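Local coordinates for protein AA9 family lytic polysaccharide monooxygenase cel61B (Hypocrea jecorina, PDB 2VTC) that oxidatively cleaves glycosidic bonds in crystalline and amorphous polysaccharides such as cellulose, using an active-site copper, a reducing agent and O2 or H2O2, at residues Y110-T115 against T240-A245; W149-L154 against L180-G185; D39-K44 against Y57-D62. One frame throughout, in Å; residues are numbered along the deposited sequence.

Contact 1: Y110-T115 against T240-A245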
ATOM      1  N   TYR A 110       9.375 -13.568  -0.407  1.00 20.75           N
ATOM      2  CA  TYR A 110       8.843 -13.874   0.918  1.00 20.36           C
ATOM      3  C   TYR A 110       8.020 -12.725   1.508  1.00 20.55           C
ATOM      4  O   TYR A 110       8.527 -11.609   1.650  1.00 20.91           O
ATOM      5  CB  TYR A 110       9.975 -14.167   1.900  1.00 21.62           C
ATOM      6  CG  TYR A 110      10.833 -15.390   1.587  1.00 21.41           C
ATOM      7  CD1 TYR A 110      10.479 -16.642   2.089  1.00 24.36           C
ATOM      8  CD2 TYR A 110      11.988 -15.282   0.817  1.00 22.84           C
ATOM      9  CE1 TYR A 110      11.269 -17.767   1.829  1.00 24.96           C
ATOM     10  CE2 TYR A 110      12.784 -16.405   0.542  1.00 24.96           C
ATOM     11  CZ  TYR A 110      12.404 -17.635   1.056  1.00 25.23           C
ATOM     12  OH  TYR A 110      13.175 -18.755   0.802  1.00 24.72           O
ATOM     13  N   GLY A 111       6.784 -13.017   1.899  1.00 18.82           N
ATOM     14  CA  GLY A 111       5.994 -12.053   2.656  1.00 18.11           C
ATOM     15  C   GLY A 111       4.581 -11.820   2.165  1.00 16.90           C
ATOM     16  O   GLY A 111       4.251 -12.083   0.990  1.00 16.81           O
ATOM     17  N   PRO A 112       3.740 -11.263   3.067  1.00 17.42           N
ATOM     18  CA  PRO A 112       2.341 -10.980   2.743  1.00 17.41           C
ATOM     19  C   PRO A 112       2.135  -9.649   2.002  1.00 16.75           C
ATOM     20  O   PRO A 112       3.046  -8.825   1.907  1.00 17.08           O
ATOM     21  CB  PRO A 112       1.686 -10.894   4.118  1.00 17.22           C
ATOM     22  CG  PRO A 112       2.769 -10.265   4.991  1.00 18.56           C
ATOM     23  CD  PRO A 112       4.065 -10.903   4.457  1.00 17.21           C
ATOM     24  N   ILE A 113       0.917  -9.474   1.518  1.00 16.62           N
ATOM     25  CA  ILE A 113       0.492  -8.256   0.817  1.00 16.61           C
ATOM     26  C   ILE A 113      -0.822  -7.803   1.436  1.00 16.70           C
ATOM     27  O   ILE A 113      -1.742  -8.611   1.592  1.00 16.38           O
ATOM     28  CB  ILE A 113       0.288  -8.534  -0.704  1.00 17.19           C
ATOM     29  CG1 ILE A 113       1.598  -9.054  -1.328  1.00 17.14           C
ATOM     30  CG2 ILE A 113      -0.234  -7.280  -1.414  1.00 16.59           C
ATOM     31  CD1 ILE A 113       1.540  -9.259  -2.824  1.00 18.38           C
ATOM     32  N   VAL A 114      -0.890  -6.517   1.824  1.00 16.28           N
ATOM     33  CA  VAL A 114      -2.111  -5.969   2.440  1.00 15.88           C
ATOM     34  C   VAL A 114      -2.444  -4.613   1.788  1.00 15.40           C
ATOM     35  O   VAL A 114      -1.540  -3.893   1.336  1.00 15.86           O
ATOM     36  CB  VAL A 114      -1.947  -5.785   3.983  1.00 16.71           C
ATOM     37  CG1 VAL A 114      -1.757  -7.136   4.711  1.00 16.28           C
ATOM     38  CG2 VAL A 114      -0.768  -4.841   4.306  1.00 18.60           C
ATOM     39  N   THR A 115      -3.744  -4.293   1.733  1.00 15.60           N
ATOM     40  CA  THR A 115      -4.208  -2.994   1.218  1.00 15.09           C
ATOM     41  C   THR A 115      -5.257  -2.404   2.160  1.00 14.89           C
ATOM     42  O   THR A 115      -6.136  -3.113   2.664  1.00 14.84           O
ATOM     43  CB  THR A 115      -4.796  -3.113  -0.206  1.00 15.03           C
ATOM     44  OG1 THR A 115      -3.871  -3.852  -1.017  1.00 17.00           O
ATOM     45  CG2 THR A 115      -4.997  -1.748  -0.861  1.00 15.08           C
ATOM     46  N   THR A 240      -0.007 -15.342  11.231  1.00 24.01           N
ATOM     47  CA  THR A 240      -0.928 -14.239  11.544  1.00 23.65           C
ATOM     48  C   THR A 240      -0.514 -13.042  10.683  1.00 22.40           C
ATOM     49  O   THR A 240       0.515 -12.410  10.934  1.00 23.32           O
ATOM     50  CB  THR A 240      -0.845 -13.855  13.031  1.00 24.00           C
ATOM     51  OG1 THR A 240      -1.144 -14.995  13.854  1.00 25.95           O
ATOM     52  CG2 THR A 240      -1.836 -12.715  13.366  1.00 24.00           C
ATOM     53  N   ILE A 241      -1.304 -12.747   9.660  1.00 21.81           N
ATOM     54  CA  ILE A 241      -1.031 -11.610   8.792  1.00 20.71           C
ATOM     55  C   ILE A 241      -1.103 -10.335   9.652  1.00 20.49           C
ATOM     56  O   ILE A 241      -2.083 -10.138  10.371  1.00 21.03           O
ATOM     57  CB  ILE A 241      -2.003 -11.532   7.597  1.00 21.20           C
ATOM     58  CG1 ILE A 241      -1.953 -12.831   6.775  1.00 20.71           C
ATOM     59  CG2 ILE A 241      -1.644 -10.316   6.713  1.00 20.48           C
ATOM     60  CD1 ILE A 241      -3.056 -12.961   5.721  1.00 20.61           C
ATOM     61  N   PRO A 242      -0.059  -9.490   9.607  1.00 20.02           N
ATOM     62  CA  PRO A 242      -0.067  -8.281  10.450  1.00 19.37           C
ATOM     63  C   PRO A 242      -1.199  -7.276  10.152  1.00 18.21           C
ATOM     64  O   PRO A 242      -1.807  -7.301   9.074  1.00 18.13           O
ATOM     65  CB  PRO A 242       1.283  -7.622  10.124  1.00 19.50           C
ATOM     66  CG  PRO A 242       2.165  -8.748   9.649  1.00 20.06           C
ATOM     67  CD  PRO A 242       1.198  -9.611   8.843  1.00 19.66           C
ATOM     68  N   GLY A 243      -1.431  -6.381  11.105  1.00 18.32           N
ATOM     69  CA  GLY A 243      -2.424  -5.319  10.931  1.00 18.03           C
ATOM     70  C   GLY A 243      -3.777  -5.702  11.501  1.00 18.76           C
ATOM     71  O   GLY A 243      -4.005  -6.830  11.890  1.00 18.90           O
ATOM     72  N   PRO A 244      -4.696  -4.743  11.541  1.00 18.63           N
ATOM     73  CA  PRO A 244      -6.048  -4.966  12.056  1.00 19.19           C
ATOM     74  C   PRO A 244      -6.914  -5.831  11.133  1.00 19.57           C
ATOM     75  O   PRO A 244      -6.518  -6.164   9.995  1.00 19.30           O
ATOM     76  CB  PRO A 244      -6.606  -3.545  12.173  1.00 19.59           C
ATOM     77  CG  PRO A 244      -5.863  -2.759  11.113  1.00 19.04           C
ATOM     78  CD  PRO A 244      -4.467  -3.353  11.100  1.00 18.61           C
ATOM     79  N   ALA A 245      -8.100  -6.179  11.630  1.00 20.91           N
ATOM     80  CA  ALA A 245      -8.990  -7.121  10.946  1.00 22.21           C
ATOM     81  C   ALA A 245      -9.507  -6.630   9.590  1.00 22.43           C
ATOM     82  O   ALA A 245      -9.827  -5.442   9.415  1.00 22.22           O
ATOM     83  CB  ALA A 245     -10.152  -7.477  11.856  1.00 22.46           C
TER

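Contact 2: W149-L154 against L180-G185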
ATOM      1  N   TRP A 149       4.387 -17.659  -0.870  1.00 19.10           N
ATOM      2  CA  TRP A 149       3.852 -16.361  -0.395  1.00 19.43           C
ATOM      3  C   TRP A 149       3.177 -15.527  -1.478  1.00 19.38           C
ATOM      4  O   TRP A 149       3.483 -15.627  -2.676  1.00 19.37           O
ATOM      5  CB  TRP A 149       4.995 -15.536   0.195  1.00 18.88           C
ATOM      6  CG  TRP A 149       5.488 -16.017   1.491  1.00 18.93           C
ATOM      7  CD1 TRP A 149       6.570 -16.851   1.712  1.00 18.07           C
ATOM      8  CD2 TRP A 149       4.956 -15.703   2.778  1.00 17.95           C
ATOM      9  NE1 TRP A 149       6.723 -17.069   3.063  1.00 17.74           N
ATOM     10  CE2 TRP A 149       5.748 -16.378   3.742  1.00 18.70           C
ATOM     11  CE3 TRP A 149       3.866 -14.927   3.214  1.00 18.42           C
ATOM     12  CZ2 TRP A 149       5.482 -16.309   5.117  1.00 16.44           C
ATOM     13  CZ3 TRP A 149       3.617 -14.841   4.589  1.00 17.84           C
ATOM     14  CH2 TRP A 149       4.429 -15.502   5.523  1.00 19.48           C
ATOM     15  N   ALA A 150       2.267 -14.656  -1.035  1.00 19.93           N
ATOM     16  CA  ALA A 150       1.644 -13.675  -1.927  1.00 19.77           C
ATOM     17  C   ALA A 150       2.668 -12.915  -2.779  1.00 19.25           C
ATOM     18  O   ALA A 150       2.416 -12.656  -3.953  1.00 19.70           O
ATOM     19  CB  ALA A 150       0.780 -12.691  -1.111  1.00 20.35           C
ATOM     20  N   GLN A 151       3.818 -12.565  -2.200  1.00 19.91           N
ATOM     21  CA  GLN A 151       4.826 -11.803  -2.973  1.00 20.04           C
ATOM     22  C   GLN A 151       5.447 -12.597  -4.136  1.00 21.03           C
ATOM     23  O   GLN A 151       5.782 -12.027  -5.175  1.00 20.38           O
ATOM     24  CB  GLN A 151       5.867 -11.182  -2.053  1.00 20.30           C
ATOM     25  CG  GLN A 151       5.347  -9.858  -1.412  1.00 19.24           C
ATOM     26  CD  GLN A 151       6.309  -9.257  -0.434  1.00 16.99           C
ATOM     27  OE1 GLN A 151       7.435  -8.915  -0.783  1.00 19.42           O
ATOM     28  NE2 GLN A 151       5.874  -9.110   0.820  1.00 16.98           N
ATOM     29  N   GLN A 152       5.562 -13.917  -3.971  1.00 22.46           N
ATOM     30  CA  GLN A 152       5.943 -14.776  -5.104  1.00 23.56           C
ATOM     31  C   GLN A 152       4.862 -14.755  -6.193  1.00 23.23           C
ATOM     32  O   GLN A 152       5.170 -14.670  -7.392  1.00 23.80           O
ATOM     33  CB  GLN A 152       6.277 -16.203  -4.623  1.00 23.57           C
ATOM     34  CG  GLN A 152       6.704 -17.180  -5.737  1.00 26.64           C
ATOM     35  CD  GLN A 152       7.910 -16.715  -6.533  1.00 27.16           C
ATOM     36  OE1 GLN A 152       7.805 -16.454  -7.728  1.00 32.27           O
ATOM     37  NE2 GLN A 152       9.056 -16.622  -5.885  1.00 30.27           N
ATOM     38  N   ASP A 153       3.592 -14.784  -5.784  1.00 23.56           N
ATOM     39  CA  ASP A 153       2.487 -14.645  -6.728  1.00 24.61           C
ATOM     40  C   ASP A 153       2.545 -13.318  -7.480  1.00 24.90           C
ATOM     41  O   ASP A 153       2.293 -13.284  -8.683  1.00 26.12           O
ATOM     42  CB  ASP A 153       1.130 -14.868  -6.053  1.00 24.37           C
ATOM     43  CG  ASP A 153       0.958 -16.304  -5.565  1.00 26.25           C
ATOM     44  OD1 ASP A 153       1.632 -17.197  -6.126  1.00 28.27           O
ATOM     45  OD2 ASP A 153       0.171 -16.528  -4.629  1.00 27.51           O
ATOM     46  N   LEU A 154       2.938 -12.240  -6.790  1.00 25.19           N
ATOM     47  CA  LEU A 154       3.082 -10.936  -7.444  1.00 25.32           C
ATOM     48  C   LEU A 154       4.119 -10.999  -8.573  1.00 25.41           C
ATOM     49  O   LEU A 154       3.866 -10.537  -9.695  1.00 24.46           O
ATOM     50  CB  LEU A 154       3.483  -9.875  -6.401  1.00 25.38           C
ATOM     51  CG  LEU A 154       3.827  -8.464  -6.879  1.00 25.36           C
ATOM     52  CD1 LEU A 154       2.585  -7.748  -7.351  1.00 27.32           C
ATOM     53  CD2 LEU A 154       4.477  -7.700  -5.724  1.00 26.19           C
ATOM     54  N   LEU A 180       3.543  -3.991   0.583  1.00 16.61           N
ATOM     55  CA  LEU A 180       4.234  -5.283   0.586  1.00 16.57           C
ATOM     56  C   LEU A 180       5.085  -5.334   1.832  1.00 16.68           C
ATOM     57  O   LEU A 180       5.828  -4.388   2.136  1.00 16.57           O
ATOM     58  CB  LEU A 180       5.128  -5.437  -0.657  1.00 16.48           C
ATOM     59  CG  LEU A 180       4.512  -5.080  -2.010  1.00 17.48           C
ATOM     60  CD1 LEU A 180       5.508  -5.263  -3.163  1.00 18.59           C
ATOM     61  CD2 LEU A 180       3.265  -5.829  -2.301  1.00 18.89           C
ATOM     62  N   LEU A 181       4.989  -6.436   2.575  1.00 16.15           N
ATOM     63  CA  LEU A 181       5.834  -6.591   3.760  1.00 17.35           C
ATOM     64  C   LEU A 181       6.844  -7.699   3.450  1.00 17.95           C
ATOM     65  O   LEU A 181       6.547  -8.883   3.673  1.00 18.42           O
ATOM     66  CB  LEU A 181       5.025  -6.960   4.994  1.00 18.10           C
ATOM     67  CG  LEU A 181       4.091  -5.846   5.534  1.00 19.72           C
ATOM     68  CD1 LEU A 181       2.785  -5.882   4.751  1.00 20.95           C
ATOM     69  CD2 LEU A 181       3.843  -6.065   7.002  1.00 23.48           C
ATOM     70  N   ALA A 182       8.006  -7.312   2.916  1.00 17.99           N
ATOM     71  CA  ALA A 182       9.039  -8.296   2.490  1.00 18.12           C
ATOM     72  C   ALA A 182       9.730  -8.859   3.728  1.00 18.43           C
ATOM     73  O   ALA A 182      10.313  -8.134   4.570  1.00 17.55           O
ATOM     74  CB  ALA A 182      10.039  -7.650   1.498  1.00 18.59           C
ATOM     75  N   ALA A 183       9.653 -10.196   3.840  1.00 18.89           N
ATOM     76  CA  ALA A 183       9.936 -10.878   5.084  1.00 19.13           C
ATOM     77  C   ALA A 183      11.226 -11.729   5.094  1.00 20.26           C
ATOM     78  O   ALA A 183      11.457 -12.430   6.063  1.00 20.43           O
ATOM     79  CB  ALA A 183       8.721 -11.759   5.490  1.00 18.80           C
ATOM     80  N   HIS A 184      12.036 -11.643   4.038  1.00 20.90           N
ATOM     81  CA  HIS A 184      13.313 -12.414   3.992  1.00 22.92           C
ATOM     82  C   HIS A 184      14.205 -12.198   5.218  1.00 23.49           C
ATOM     83  O   HIS A 184      14.963 -13.117   5.617  1.00 23.79           O
ATOM     84  CB  HIS A 184      14.082 -12.157   2.700  1.00 23.63           C
ATOM     85  CG  HIS A 184      14.162 -10.713   2.321  1.00 25.80           C
ATOM     86  ND1 HIS A 184      15.290  -9.948   2.527  1.00 28.86           N
ATOM     87  CD2 HIS A 184      13.246  -9.894   1.750  1.00 25.83           C
ATOM     88  CE1 HIS A 184      15.067  -8.717   2.096  1.00 23.19           C
ATOM     89  NE2 HIS A 184      13.832  -8.653   1.633  1.00 28.67           N
ATOM     90  N   GLY A 185      14.141 -11.001   5.809  1.00 22.60           N
ATOM     91  CA  GLY A 185      14.890 -10.666   7.020  1.00 22.02           C
ATOM     92  C   GLY A 185      14.115 -10.639   8.325  1.00 21.53           C
ATOM     93  O   GLY A 185      14.631 -10.199   9.356  1.00 21.72           O
TER

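Contact 3: D39-K44 against Y57-D62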
ATOM      1  N   ASP A  39      11.387   9.620 -11.414  1.00 31.41           N
ATOM      2  CA  ASP A  39      11.773  10.722 -12.319  1.00 32.11           C
ATOM      3  C   ASP A  39      11.169  12.072 -11.924  1.00 31.85           C
ATOM      4  O   ASP A  39      11.823  13.113 -12.051  1.00 32.11           O
ATOM      5  CB  ASP A  39      11.413  10.397 -13.773  1.00 32.85           C
ATOM      6  CG  ASP A  39      12.389   9.411 -14.409  1.00 36.89           C
ATOM      7  OD1 ASP A  39      13.439   9.123 -13.785  1.00 40.07           O
ATOM      8  OD2 ASP A  39      12.103   8.917 -15.525  1.00 40.90           O
ATOM      9  N   TYR A  40       9.935  12.038 -11.428  1.00 30.97           N
ATOM     10  CA  TYR A  40       9.241  13.243 -10.962  1.00 30.22           C
ATOM     11  C   TYR A  40       9.905  13.893  -9.748  1.00 30.46           C
ATOM     12  O   TYR A  40       9.852  15.120  -9.591  1.00 30.70           O
ATOM     13  CB  TYR A  40       7.787  12.927 -10.621  1.00 29.34           C
ATOM     14  CG  TYR A  40       6.928  12.376 -11.740  1.00 28.11           C
ATOM     15  CD1 TYR A  40       7.315  12.464 -13.097  1.00 26.24           C
ATOM     16  CD2 TYR A  40       5.692  11.803 -11.451  1.00 27.55           C
ATOM     17  CE1 TYR A  40       6.496  11.951 -14.106  1.00 26.68           C
ATOM     18  CE2 TYR A  40       4.880  11.292 -12.437  1.00 27.71           C
ATOM     19  CZ  TYR A  40       5.273  11.372 -13.769  1.00 26.82           C
ATOM     20  OH  TYR A  40       4.447  10.855 -14.739  1.00 29.30           O
ATOM     21  N   TYR A  41      10.506  13.089  -8.871  1.00 30.39           N
ATOM     22  CA  TYR A  41      11.235  13.645  -7.739  1.00 30.67           C
ATOM     23  C   TYR A  41      12.376  14.518  -8.244  1.00 31.70           C
ATOM     24  O   TYR A  41      12.641  15.589  -7.697  1.00 31.68           O
ATOM     25  CB  TYR A  41      11.776  12.560  -6.790  1.00 30.07           C
ATOM     26  CG  TYR A  41      12.788  13.108  -5.813  1.00 28.57           C
ATOM     27  CD1 TYR A  41      12.383  13.656  -4.598  1.00 27.07           C
ATOM     28  CD2 TYR A  41      14.158  13.128  -6.120  1.00 28.27           C
ATOM     29  CE1 TYR A  41      13.293  14.188  -3.716  1.00 26.73           C
ATOM     30  CE2 TYR A  41      15.090  13.665  -5.228  1.00 26.76           C
ATOM     31  CZ  TYR A  41      14.653  14.196  -4.034  1.00 28.53           C
ATOM     32  OH  TYR A  41      15.544  14.723  -3.125  1.00 30.02           O
ATOM     33  N   TYR A  42      13.047  14.044  -9.290  1.00 33.28           N
ATOM     34  CA  TYR A  42      14.202  14.748  -9.845  1.00 33.91           C
ATOM     35  C   TYR A  42      13.766  15.958 -10.677  1.00 34.48           C
ATOM     36  O   TYR A  42      14.417  17.006 -10.619  1.00 35.12           O
ATOM     37  CB  TYR A  42      15.147  13.779 -10.583  1.00 33.92           C
ATOM     38  CG  TYR A  42      15.899  12.884  -9.612  1.00 33.91           C
ATOM     39  CD1 TYR A  42      16.920  13.399  -8.814  1.00 34.10           C
ATOM     40  CD2 TYR A  42      15.570  11.529  -9.470  1.00 33.47           C
ATOM     41  CE1 TYR A  42      17.604  12.596  -7.892  1.00 34.87           C
ATOM     42  CE2 TYR A  42      16.257  10.708  -8.555  1.00 33.96           C
ATOM     43  CZ  TYR A  42      17.267  11.246  -7.769  1.00 34.84           C
ATOM     44  OH  TYR A  42      17.962  10.466  -6.864  1.00 34.79           O
ATOM     45  N   GLN A  43      12.655  15.823 -11.405  1.00 34.88           N
ATOM     46  CA  GLN A  43      11.993  16.972 -12.035  1.00 35.47           C
ATOM     47  C   GLN A  43      11.796  18.091 -11.018  1.00 35.41           C
ATOM     48  O   GLN A  43      12.156  19.245 -11.274  1.00 35.33           O
ATOM     49  CB  GLN A  43      10.630  16.588 -12.612  1.00 35.95           C
ATOM     50  CG  GLN A  43      10.622  16.046 -14.041  1.00 37.84           C
ATOM     51  CD  GLN A  43       9.291  16.293 -14.741  1.00 39.72           C
ATOM     52  OE1 GLN A  43       8.807  17.434 -14.805  1.00 41.56           O
ATOM     53  NE2 GLN A  43       8.697  15.235 -15.278  1.00 39.93           N
ATOM     54  N   LYS A  44      11.233  17.748  -9.860  1.00 35.25           N
ATOM     55  CA  LYS A  44      10.950  18.737  -8.828  1.00 35.40           C
ATOM     56  C   LYS A  44      12.229  19.391  -8.287  1.00 35.87           C
ATOM     57  O   LYS A  44      12.259  20.603  -8.057  1.00 35.53           O
ATOM     58  CB  LYS A  44      10.108  18.139  -7.691  1.00 35.62           C
ATOM     59  CG  LYS A  44       9.657  19.188  -6.677  1.00 35.97           C
ATOM     60  CD  LYS A  44       8.799  18.613  -5.577  1.00 37.01           C
ATOM     61  CE  LYS A  44       8.149  19.716  -4.748  1.00 38.88           C
ATOM     62  NZ  LYS A  44       9.107  20.316  -3.792  1.00 39.21           N
ATOM     63  N   TYR A  57       3.519  11.761  -3.848  1.00 19.14           N
ATOM     64  CA  TYR A  57       4.942  12.077  -3.828  1.00 19.99           C
ATOM     65  C   TYR A  57       5.637  11.415  -2.620  1.00 20.05           C
ATOM     66  O   TYR A  57       5.106  11.391  -1.495  1.00 19.15           O
ATOM     67  CB  TYR A  57       5.077  13.610  -3.791  1.00 20.52           C
ATOM     68  CG  TYR A  57       6.465  14.174  -3.592  1.00 21.73           C
ATOM     69  CD1 TYR A  57       7.236  14.564  -4.694  1.00 19.22           C
ATOM     70  CD2 TYR A  57       6.993  14.364  -2.305  1.00 20.45           C
ATOM     71  CE1 TYR A  57       8.506  15.111  -4.510  1.00 20.54           C
ATOM     72  CE2 TYR A  57       8.252  14.923  -2.114  1.00 20.99           C
ATOM     73  CZ  TYR A  57       9.004  15.275  -3.228  1.00 19.39           C
ATOM     74  OH  TYR A  57      10.251  15.799  -3.045  1.00 23.10           O
ATOM     75  N   ALA A  58       6.831  10.863  -2.843  1.00 20.57           N
ATOM     76  CA  ALA A  58       7.633  10.297  -1.766  1.00 21.03           C
ATOM     77  C   ALA A  58       9.129  10.415  -2.074  1.00 21.05           C
ATOM     78  O   ALA A  58       9.506  10.545  -3.228  1.00 21.39           O
ATOM     79  CB  ALA A  58       7.228   8.827  -1.496  1.00 21.56           C
ATOM     80  N   GLU A  59       9.969  10.388  -1.048  1.00 21.18           N
ATOM     81  CA  GLU A  59      11.375  10.745  -1.244  1.00 22.47           C
ATOM     82  C   GLU A  59      12.367   9.631  -0.930  1.00 23.17           C
ATOM     83  O   GLU A  59      13.502   9.929  -0.539  1.00 22.74           O
ATOM     84  CB  GLU A  59      11.732  11.986  -0.397  1.00 21.90           C
ATOM     85  CG  GLU A  59      10.924  13.237  -0.765  1.00 23.34           C
ATOM     86  CD  GLU A  59      11.435  14.511  -0.125  1.00 22.87           C
ATOM     87  OE1 GLU A  59      12.088  14.465   0.935  1.00 24.66           O
ATOM     88  OE2 GLU A  59      11.148  15.580  -0.686  1.00 24.69           O
ATOM     89  N   ASP A  60      11.942   8.366  -1.040  1.00 23.22           N
ATOM     90  CA  ASP A  60      12.918   7.256  -0.946  1.00 24.98           C
ATOM     91  C   ASP A  60      13.529   6.984  -2.327  1.00 24.96           C
ATOM     92  O   ASP A  60      12.908   6.377  -3.206  1.00 25.58           O
ATOM     93  CB  ASP A  60      12.288   5.997  -0.330  1.00 24.45           C
ATOM     94  CG  ASP A  60      13.335   4.958   0.046  1.00 26.53           C
ATOM     95  OD1 ASP A  60      14.213   4.700  -0.818  1.00 26.61           O
ATOM     96  OD2 ASP A  60      13.272   4.440   1.189  1.00 27.57           O
ATOM     97  N   LEU A  61      14.757   7.462  -2.513  1.00 26.75           N
ATOM     98  CA  LEU A  61      15.353   7.589  -3.852  1.00 27.93           C
ATOM     99  C   LEU A  61      15.834   6.257  -4.486  1.00 28.43           C
ATOM    100  O   LEU A  61      16.235   6.201  -5.658  1.00 28.13           O
ATOM    101  CB  LEU A  61      16.455   8.670  -3.829  1.00 28.15           C
ATOM    102  CG  LEU A  61      16.101  10.026  -3.190  1.00 29.57           C
ATOM    103  CD1 LEU A  61      17.142  11.088  -3.542  1.00 28.46           C
ATOM    104  CD2 LEU A  61      14.742  10.500  -3.655  1.00 29.02           C
ATOM    105  N   ASP A  62      15.698   5.184  -3.720  1.00 28.64           N
ATOM    106  CA  ASP A  62      16.113   3.840  -4.126  1.00 28.96           C
ATOM    107  C   ASP A  62      14.909   2.931  -4.316  1.00 28.49           C
ATOM    108  O   ASP A  62      15.033   1.754  -4.713  1.00 27.67           O
ATOM    109  CB  ASP A  62      16.956   3.248  -3.012  1.00 30.05           C
ATOM    110  CG  ASP A  62      18.080   4.159  -2.593  1.00 32.15           C
ATOM    111  OD1 ASP A  62      18.865   4.574  -3.474  1.00 34.32           O
ATOM    112  OD2 ASP A  62      18.184   4.438  -1.380  1.00 36.35           O
TER
HETATM  113  O   HOH W   1      17.497   7.671  -7.545  1.00 36.54           O

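Contact 1: Y110-T115 against T240-A245
Ile-241, on the chain's C-terminal tail, packs on Val-114 at the start of strand 113-119, so the tail is laid against a sheet of the immunoglobulin-like beta-sandwich on which AA9 enzymes are built. The tight part is small and wholly apolar, with 133 Å² buried in all. Its closest approach is methyl to methyl, Val-114 CG1 to Ile-241 CG2 at 3.8 Å, the two side chains sliding past each other in opposite directions. Val-114 brings CG1 there by setting it beside its backbone N (chi1 -65°), while Ile-241 uses its CG2 branch for this meeting. The same CG2 lies 4.3 Å from Pro-112 CB, and is thus shared by two residues of 110-115. The proline rings meet at 4.2 Å, Pro-112 CG to Pro-242 CD, wider than the methyl pair. Around this patch Tyr-221 touches both Val-114 and Pro-242, and Glu-139 of strand 133-143 touches both Val-114 and Ile-241.

The loose side is the tail to either side of Ile-241 and Pro-242 in sequence: Thr-240 and Ala-245 are solvent-exposed. Gly-243 adopts phi 94°, psi 172°, where a beta carbon would run into Pro-244 CD and the preceding carbonyl O, which calls for glycine. Polar anchoring here comes from Lys-136, whose NZ is hydrogen-bonded to the carbonyl oxygens of both Pro-242 and Pro-244.

Contact 2: W149-L154 against L180-G185
Helix 150-154, bearing Gln-151, crosses strand 180-182, bearing Leu-180, at a signed angle of -111° with the short axes 10.0 Å apart, and the closest CA atoms are those of Gln-151 and Leu-180, 7.5 Å apart. Trp-149 stands at the N-cap position, and its carbonyl O accepts from Asp-153 N (3.2 Å) in the first turn. From that turn Gln-151 runs out extended beyond CG (chi2 176°), which carries its amide across the strand: CD passes 4.0 Å from Leu-180 CB, and OE1 rests 3.7 Å from Ala-182 CB. Both ends of this buried amide are satisfied. OE1 accepts from the indole NE1 of Trp-106 and NE2 donates to the carbonyl O of Pro-112, which together fix which way round the amide sits; NE2 also lies 2.9 Å from Leu-181 O.

This is a helix laid against the end of strand 172-182 in the AA9 beta-sandwich, close to the metal site, where nickel occupies the histidine-brace position of copper. The Gln-151 side chain comes within about 4 Å of that of the metal ligand His-108, and Ala-182 is equally near the ligand Tyr-195. His-184, inferred by similarity to bind O2, stacks its ring on His-108. Away from the metal, two leucines meet tip to tip: Leu-154, with CG anti to its N (chi1 174°), sends CD2 to 3.7 Å from Leu-180 CD1.

Contact 3: D39-K44 against Y57-D62
Leu-61 sets a methyl on the ring of Tyr-41, joining helix 38-47 to the loop that follows it, in the insertion between strands 31-34 and 89-92 that probably corresponds to the L2 region of AA9 enzymes. The CH-pi contact is nearly axial: Leu-61 CD2 lies 3.5 Å from the Tyr-41 ring centroid, 11° off the normal.

Further apolar contacts lie beside it. Tyr-41 CD1 is 4.0 Å from Tyr-57 CZ, the two side chains crossing obliquely, and Tyr-41 CE1 is 3.9 Å from Glu-59 CG. Lys-44, crossing Tyr-57 at about a right angle, brings CD to 3.7 Å from CE1 of that ring. Tyr-41 reaches these loop partners because its CG is swung opposite the main-chain nitrogen (chi1 167°). With an alanine in place of Tyr-41, Leu-61 CD2 would probably lose its aromatic support and a gap open beside Tyr-57 and Glu-59.

Among polar interactions, Tyr-57 OH donates to Glu-59 OE2 at 2.5 Å, on the lone pair anti to the other oxygen; OE1 is held by Asn-81. Asp-60 OD1 accepts from Asp-62 N, forming an Asx turn. One water bridges the segments, 2.9 Å from Tyr-42 OH and donating to Leu-61 O at 2.7 Å.

Contacts 1 and 2 form one continuous region: their centres are 10 Å apart, and contact 1 lies on strand 113-119 and contact 2 on its neighbour in the sheet, strand 172-182. The seam between them is direct, with Tyr-110 O 2.8 Å from Ala-183 N, a probable hydrogen bond, and Gly-111 N packed 3.3 Å from Trp-149 CG. Contact 2 is nearer the metal, the Ala-182 side chain being about 6 Å from nickel, against about 13 Å for that of Pro-112 in contact 1. Contact 3 stands apart, its centre 27 Å from that of contact 1 and 24 Å from that of contact 2. Its Leu-61 side chain lies about 9 Å from that of the metal ligand His-20.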